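Local coordinates for phosphate-binding protein (Xanthomonas axonopodis pv. citri, PDB 5UB3) that probably serves as a periplasmic solute-binding receptor of the phosphate/phosphonate-binding family, paired with a diguanylate cyclase, and is seen here with chloride bound, at residues L111-S125 / V171-D185. Residues are numbered along the deposited sequence; the frame is centred on the assembly and turned at random.
Sequences LRGHTLALQNASSTS and VHKHLIDVGALSNVD
Thr115 and Asp177 open the pairing of two parallel strands, 115-118 and 178-182, with a reciprocal exchange between side chain and backbone. Thr115 N donates to Asp177 OD2 (2.8 Å) on the anti side, slightly out of the carboxylate plane. With chi1 near 60°, Thr115 OG1 sits between its own backbone N and carbonyl carbon, where it accepts from Asp177 N (3.1 Å). Asp177 OD2 also lies at the edge of the His114 ring, in its plane, 3.2 Å from His114 CD2; ring and carboxylate stand at 87°, and His114 ND1 bonds to Gln110 O.

The ladder runs on through Val178 N to Thr115 O and Ala117 N to Val178 O, the latter almost straight at 170°. It slackens at Ala180 N to Ala117 O, a weak bond of 3.4 Å, where the backbones draw apart: CA-CA spacing grows from 4.5 Å at Leu116-Val178 to 6.1 Å at Leu118-Ala180.

Apolar groups pack on both faces. Leu116 CD1 lies against Val178 CG1, and Leu111 CD1 is 3.7 Å from Val178 CG2, whereas Ile176 CG2 lies over the other face against Ala117 CB (3.8 Å). Farther along, Ser125 packs on Ser182, whose capping box with Asp185 heads a short helical turn; Lys164 holds Asp185 OD1 in a salt bridge.

Strand 115-118 lies between 156-160 and 178-182, with Leu118 and Ala180 touching Pro130 of helix 124-136 and Gln119 and Ile176 reaching helix 164-172, a worked example of the alpha/beta core in one lobe of a periplasmic binding protein.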
loop_
_atom_site.group_PDB
_atom_site.type_symbol
_atom_site.label_atom_id
_atom_site.label_comp_id
_atom_site.label_asym_id
_atom_site.label_seq_id
_atom_site.Cartn_x
_atom_site.Cartn_y
_atom_site.Cartn_z
ATOM N N LEU A 111 4.319 -12.551 -20.209
ATOM C CA LEU A 111 3.633 -13.181 -19.081
ATOM C C LEU A 111 2.569 -14.211 -19.493
ATOM O O LEU A 111 2.230 -15.093 -18.686
ATOM C CB LEU A 111 2.922 -12.165 -18.192
ATOM C CG LEU A 111 3.605 -11.866 -16.898
ATOM C CD1 LEU A 111 4.905 -11.104 -17.201
ATOM C CD2 LEU A 111 2.645 -11.031 -16.076
ATOM N N ARG A 112 2.050 -14.105 -20.721
ATOM C CA ARG A 112 1.052 -15.059 -21.228
ATOM C C ARG A 112 1.594 -16.460 -21.230
ATOM O O ARG A 112 2.752 -16.688 -21.520
ATOM C CB ARG A 112 0.459 -14.586 -22.564
ATOM C CG ARG A 112 -0.175 -13.190 -22.335
ATOM C CD ARG A 112 -1.307 -12.780 -23.240
ATOM N NE ARG A 112 -0.823 -12.772 -24.600
ATOM C CZ ARG A 112 -1.289 -13.508 -25.616
ATOM N NH1 ARG A 112 -2.348 -14.340 -25.520
ATOM N NH2 ARG A 112 -0.690 -13.365 -26.786
ATOM N N GLY A 113 0.805 -17.385 -20.720
ATOM C CA GLY A 113 1.302 -18.710 -20.381
ATOM C C GLY A 113 2.018 -18.925 -19.079
ATOM O O GLY A 113 2.365 -20.031 -18.770
ATOM N N HIS A 114 2.245 -17.884 -18.288
ATOM C CA HIS A 114 3.095 -17.961 -17.120
ATOM C C HIS A 114 2.372 -17.501 -15.876
ATOM O O HIS A 114 1.260 -16.990 -15.953
ATOM C CB HIS A 114 4.344 -17.129 -17.345
ATOM C CG HIS A 114 5.264 -17.753 -18.336
ATOM N ND1 HIS A 114 5.350 -17.320 -19.635
ATOM C CD2 HIS A 114 6.053 -18.845 -18.250
ATOM C CE1 HIS A 114 6.183 -18.093 -20.302
ATOM N NE2 HIS A 114 6.628 -19.026 -19.478
ATOM N N THR A 115 3.013 -17.671 -14.741
ATOM C CA THR A 115 2.394 -17.403 -13.478
ATOM C C THR A 115 3.067 -16.184 -12.813
ATOM O O THR A 115 4.245 -15.918 -12.960
ATOM C CB THR A 115 2.438 -18.657 -12.572
ATOM O OG1 THR A 115 3.790 -19.003 -12.368
ATOM C CG2 THR A 115 1.761 -19.795 -13.215
ATOM N N LEU A 116 2.256 -15.463 -12.084
ATOM C CA LEU A 116 2.669 -14.257 -11.405
ATOM C C LEU A 116 2.333 -14.373 -9.916
ATOM O O LEU A 116 1.224 -14.657 -9.592
ATOM C CB LEU A 116 1.872 -13.117 -11.998
ATOM C CG LEU A 116 1.959 -11.747 -11.353
ATOM C CD1 LEU A 116 3.326 -11.101 -11.517
ATOM C CD2 LEU A 116 0.932 -10.871 -12.029
ATOM N N ALA A 117 3.288 -14.049 -9.052
ATOM C CA ALA A 117 3.135 -13.963 -7.626
ATOM C C ALA A 117 2.711 -12.569 -7.235
ATOM O O ALA A 117 3.446 -11.626 -7.477
ATOM C CB ALA A 117 4.479 -14.273 -6.927
ATOM N N LEU A 118 1.558 -12.467 -6.606
ATOM C CA LEU A 118 1.063 -11.228 -6.044
ATOM C C LEU A 118 0.905 -11.348 -4.562
ATOM O O LEU A 118 1.021 -12.425 -3.985
ATOM C CB LEU A 118 -0.265 -10.940 -6.678
ATOM C CG LEU A 118 -0.134 -10.769 -8.194
ATOM C CD1 LEU A 118 -1.490 -10.405 -8.797
ATOM C CD2 LEU A 118 0.845 -9.672 -8.505
ATOM N N GLN A 119 0.591 -10.238 -3.928
ATOM C CA GLN A 119 0.564 -10.226 -2.506
ATOM C C GLN A 119 -0.769 -10.520 -1.833
ATOM O O GLN A 119 -0.966 -11.628 -1.341
ATOM C CB GLN A 119 1.188 -8.954 -2.036
ATOM C CG GLN A 119 2.691 -9.031 -2.192
ATOM C CD GLN A 119 3.362 -7.699 -2.016
ATOM O OE1 GLN A 119 3.180 -7.001 -0.996
ATOM N NE2 GLN A 119 4.165 -7.328 -3.004
ATOM N N ASN A 120 -1.613 -9.531 -1.688
ATOM C CA ASN A 120 -2.971 -9.704 -1.198
ATOM C C ASN A 120 -3.727 -8.574 -1.845
ATOM O O ASN A 120 -3.094 -7.668 -2.381
ATOM C CB ASN A 120 -3.112 -9.549 0.328
ATOM C CG ASN A 120 -2.544 -8.235 0.834
ATOM O OD1 ASN A 120 -2.993 -7.115 0.481
ATOM N ND2 ASN A 120 -1.505 -8.358 1.625
ATOM N N ALA A 121 -5.057 -8.565 -1.725
ATOM C CA ALA A 121 -5.912 -7.636 -2.493
ATOM C C ALA A 121 -5.799 -6.156 -2.084
ATOM O O ALA A 121 -6.173 -5.257 -2.862
ATOM C CB ALA A 121 -7.350 -8.110 -2.455
ATOM N N SER A 122 -5.248 -5.913 -0.888
ATOM C CA SER A 122 -5.062 -4.598 -0.361
ATOM C C SER A 122 -3.701 -3.973 -0.761
ATOM O O SER A 122 -3.456 -2.782 -0.497
ATOM C CB SER A 122 -5.314 -4.653 1.168
ATOM O OG SER A 122 -6.585 -5.323 1.440
ATOM N N SER A 123 -2.836 -4.713 -1.475
ATOM C CA SER A 123 -1.506 -4.215 -1.771
ATOM C C SER A 123 -1.496 -3.358 -3.022
ATOM O O SER A 123 -2.005 -3.736 -4.079
ATOM C CB SER A 123 -0.563 -5.404 -1.967
ATOM O OG SER A 123 0.652 -4.998 -2.514
ATOM N N THR A 124 -0.930 -2.175 -2.925
ATOM C CA THR A 124 -0.832 -1.271 -4.091
ATOM C C THR A 124 0.140 -1.812 -5.115
ATOM O O THR A 124 -0.223 -2.093 -6.233
ATOM C CB THR A 124 -0.385 0.158 -3.664
ATOM O OG1 THR A 124 -1.347 0.660 -2.759
ATOM C CG2 THR A 124 -0.356 1.083 -4.817
ATOM N N SER A 125 1.388 -1.936 -4.710
ATOM C CA SER A 125 2.443 -2.252 -5.622
ATOM C C SER A 125 2.492 -3.741 -5.903
ATOM O O SER A 125 3.177 -4.169 -6.831
ATOM C CB SER A 125 3.789 -1.778 -5.064
ATOM O OG SER A 125 4.137 -2.475 -3.849
ATOM N N VAL A 171 9.439 -16.911 -6.718
ATOM C CA VAL A 171 10.052 -16.730 -8.036
ATOM C C VAL A 171 11.477 -17.273 -7.989
ATOM O O VAL A 171 11.943 -17.914 -8.963
ATOM C CB VAL A 171 10.031 -15.279 -8.527
ATOM C CG1 VAL A 171 10.618 -15.166 -9.926
ATOM C CG2 VAL A 171 8.614 -14.817 -8.562
ATOM N N HIS A 172 12.150 -17.078 -6.848
ATOM C CA HIS A 172 13.527 -17.512 -6.816
ATOM C C HIS A 172 13.605 -19.013 -6.908
ATOM O O HIS A 172 14.508 -19.533 -7.565
ATOM C CB HIS A 172 14.266 -17.037 -5.609
ATOM C CG HIS A 172 15.732 -17.265 -5.743
ATOM N ND1 HIS A 172 16.395 -18.245 -5.046
ATOM C CD2 HIS A 172 16.641 -16.713 -6.573
ATOM C CE1 HIS A 172 17.664 -18.252 -5.398
ATOM N NE2 HIS A 172 17.838 -17.342 -6.332
ATOM N N LYS A 173 12.619 -19.681 -6.284
ATOM C CA LYS A 173 12.638 -21.104 -6.128
ATOM C C LYS A 173 11.961 -21.815 -7.282
ATOM O O LYS A 173 11.744 -23.021 -7.162
ATOM C CB LYS A 173 12.072 -21.504 -4.758
ATOM C CG LYS A 173 12.938 -20.961 -3.635
ATOM C CD LYS A 173 12.380 -21.282 -2.281
ATOM C CE LYS A 173 12.856 -20.323 -1.185
ATOM N NZ LYS A 173 14.296 -20.560 -1.000
ATOM N N HIS A 174 11.718 -21.125 -8.416
ATOM C CA HIS A 174 11.085 -21.683 -9.617
ATOM C C HIS A 174 9.631 -22.151 -9.373
ATOM O O HIS A 174 9.126 -22.999 -10.086
ATOM C CB HIS A 174 11.905 -22.842 -10.241
ATOM C CG HIS A 174 13.211 -22.421 -10.823
ATOM N ND1 HIS A 174 14.386 -22.409 -10.093
ATOM C CD2 HIS A 174 13.538 -22.024 -12.074
ATOM C CE1 HIS A 174 15.376 -22.011 -10.868
ATOM N NE2 HIS A 174 14.886 -21.756 -12.072
ATOM N N LEU A 175 8.954 -21.612 -8.370
ATOM C CA LEU A 175 7.576 -22.037 -8.132
ATOM C C LEU A 175 6.658 -21.210 -8.979
ATOM O O LEU A 175 5.654 -21.701 -9.384
ATOM C CB LEU A 175 7.219 -21.876 -6.688
ATOM C CG LEU A 175 8.104 -22.754 -5.803
ATOM C CD1 LEU A 175 8.014 -22.268 -4.366
ATOM C CD2 LEU A 175 7.743 -24.231 -5.907
ATOM N N ILE A 176 7.046 -19.977 -9.276
ATOM C CA ILE A 176 6.211 -18.991 -9.968
ATOM C C ILE A 176 7.142 -18.229 -10.906
ATOM O O ILE A 176 8.284 -18.005 -10.549
ATOM C CB ILE A 176 5.535 -18.066 -8.933
ATOM C CG1 ILE A 176 4.631 -18.893 -8.006
ATOM C CG2 ILE A 176 4.679 -16.994 -9.614
ATOM C CD1 ILE A 176 3.888 -18.085 -6.935
ATOM N N ASP A 177 6.679 -17.894 -12.106
ATOM C CA ASP A 177 7.530 -17.346 -13.110
ATOM C C ASP A 177 7.872 -15.865 -12.855
ATOM O O ASP A 177 8.992 -15.425 -13.118
ATOM C CB ASP A 177 6.868 -17.457 -14.473
ATOM C CG ASP A 177 6.490 -18.899 -14.836
ATOM O OD1 ASP A 177 7.344 -19.760 -14.751
ATOM O OD2 ASP A 177 5.329 -19.150 -15.198
ATOM N N VAL A 178 6.901 -15.115 -12.383
ATOM C CA VAL A 178 7.053 -13.650 -12.310
ATOM C C VAL A 178 6.633 -13.137 -10.967
ATOM O O VAL A 178 5.707 -13.660 -10.331
ATOM C CB VAL A 178 6.280 -12.919 -13.431
ATOM C CG1 VAL A 178 6.582 -11.440 -13.427
ATOM C CG2 VAL A 178 6.485 -13.511 -14.818
ATOM N N GLY A 179 7.327 -12.086 -10.499
ATOM C CA GLY A 179 6.970 -11.471 -9.267
ATOM C C GLY A 179 6.689 -9.998 -9.460
ATOM O O GLY A 179 7.206 -9.424 -10.402
ATOM N N ALA A 180 5.826 -9.425 -8.607
ATOM C CA ALA A 180 5.577 -7.983 -8.633
ATOM C C ALA A 180 5.900 -7.435 -7.263
ATOM O O ALA A 180 5.475 -7.969 -6.284
ATOM C CB ALA A 180 4.171 -7.667 -9.015
ATOM N N LEU A 181 6.720 -6.387 -7.227
ATOM C CA LEU A 181 7.018 -5.641 -5.984
ATOM C C LEU A 181 7.203 -4.165 -6.327
ATOM O O LEU A 181 7.404 -3.852 -7.515
ATOM C CB LEU A 181 8.309 -6.130 -5.416
ATOM C CG LEU A 181 8.387 -7.501 -4.776
ATOM C CD1 LEU A 181 9.818 -7.757 -4.350
ATOM C CD2 LEU A 181 7.510 -7.590 -3.560
ATOM N N SER A 182 7.222 -3.270 -5.312
ATOM C CA SER A 182 7.525 -1.849 -5.580
ATOM C C SER A 182 9.023 -1.724 -5.867
ATOM O O SER A 182 9.847 -2.540 -5.455
ATOM C CB SER A 182 7.217 -0.918 -4.379
ATOM O OG SER A 182 8.240 -1.061 -3.427
ATOM N N ASN A 183 9.371 -0.646 -6.532
ATOM C CA ASN A 183 10.759 -0.317 -6.764
ATOM C C ASN A 183 11.494 -0.110 -5.484
ATOM O O ASN A 183 12.639 -0.382 -5.403
ATOM C CB ASN A 183 10.856 0.914 -7.626
ATOM C CG ASN A 183 10.274 2.137 -6.952
ATOM O OD1 ASN A 183 9.142 2.161 -6.451
ATOM N ND2 ASN A 183 11.082 3.161 -6.910
ATOM N N VAL A 184 10.798 0.305 -4.439
ATOM C CA VAL A 184 11.428 0.482 -3.124
ATOM C C VAL A 184 11.703 -0.852 -2.451
ATOM O O VAL A 184 12.795 -1.103 -1.870
ATOM C CB VAL A 184 10.546 1.316 -2.206
ATOM C CG1 VAL A 184 11.251 1.551 -0.867
ATOM C CG2 VAL A 184 10.216 2.628 -2.872
ATOM N N ASP A 185 10.716 -1.731 -2.541
ATOM C CA ASP A 185 10.865 -3.087 -2.074
ATOM C C ASP A 185 12.060 -3.785 -2.671
ATOM O O ASP A 185 12.761 -4.498 -1.974
ATOM C CB ASP A 185 9.666 -3.923 -2.474
ATOM C CG ASP A 185 8.410 -3.547 -1.778
ATOM O OD1 ASP A 185 8.407 -2.975 -0.670
ATOM O OD2 ASP A 185 7.374 -3.913 -2.349
#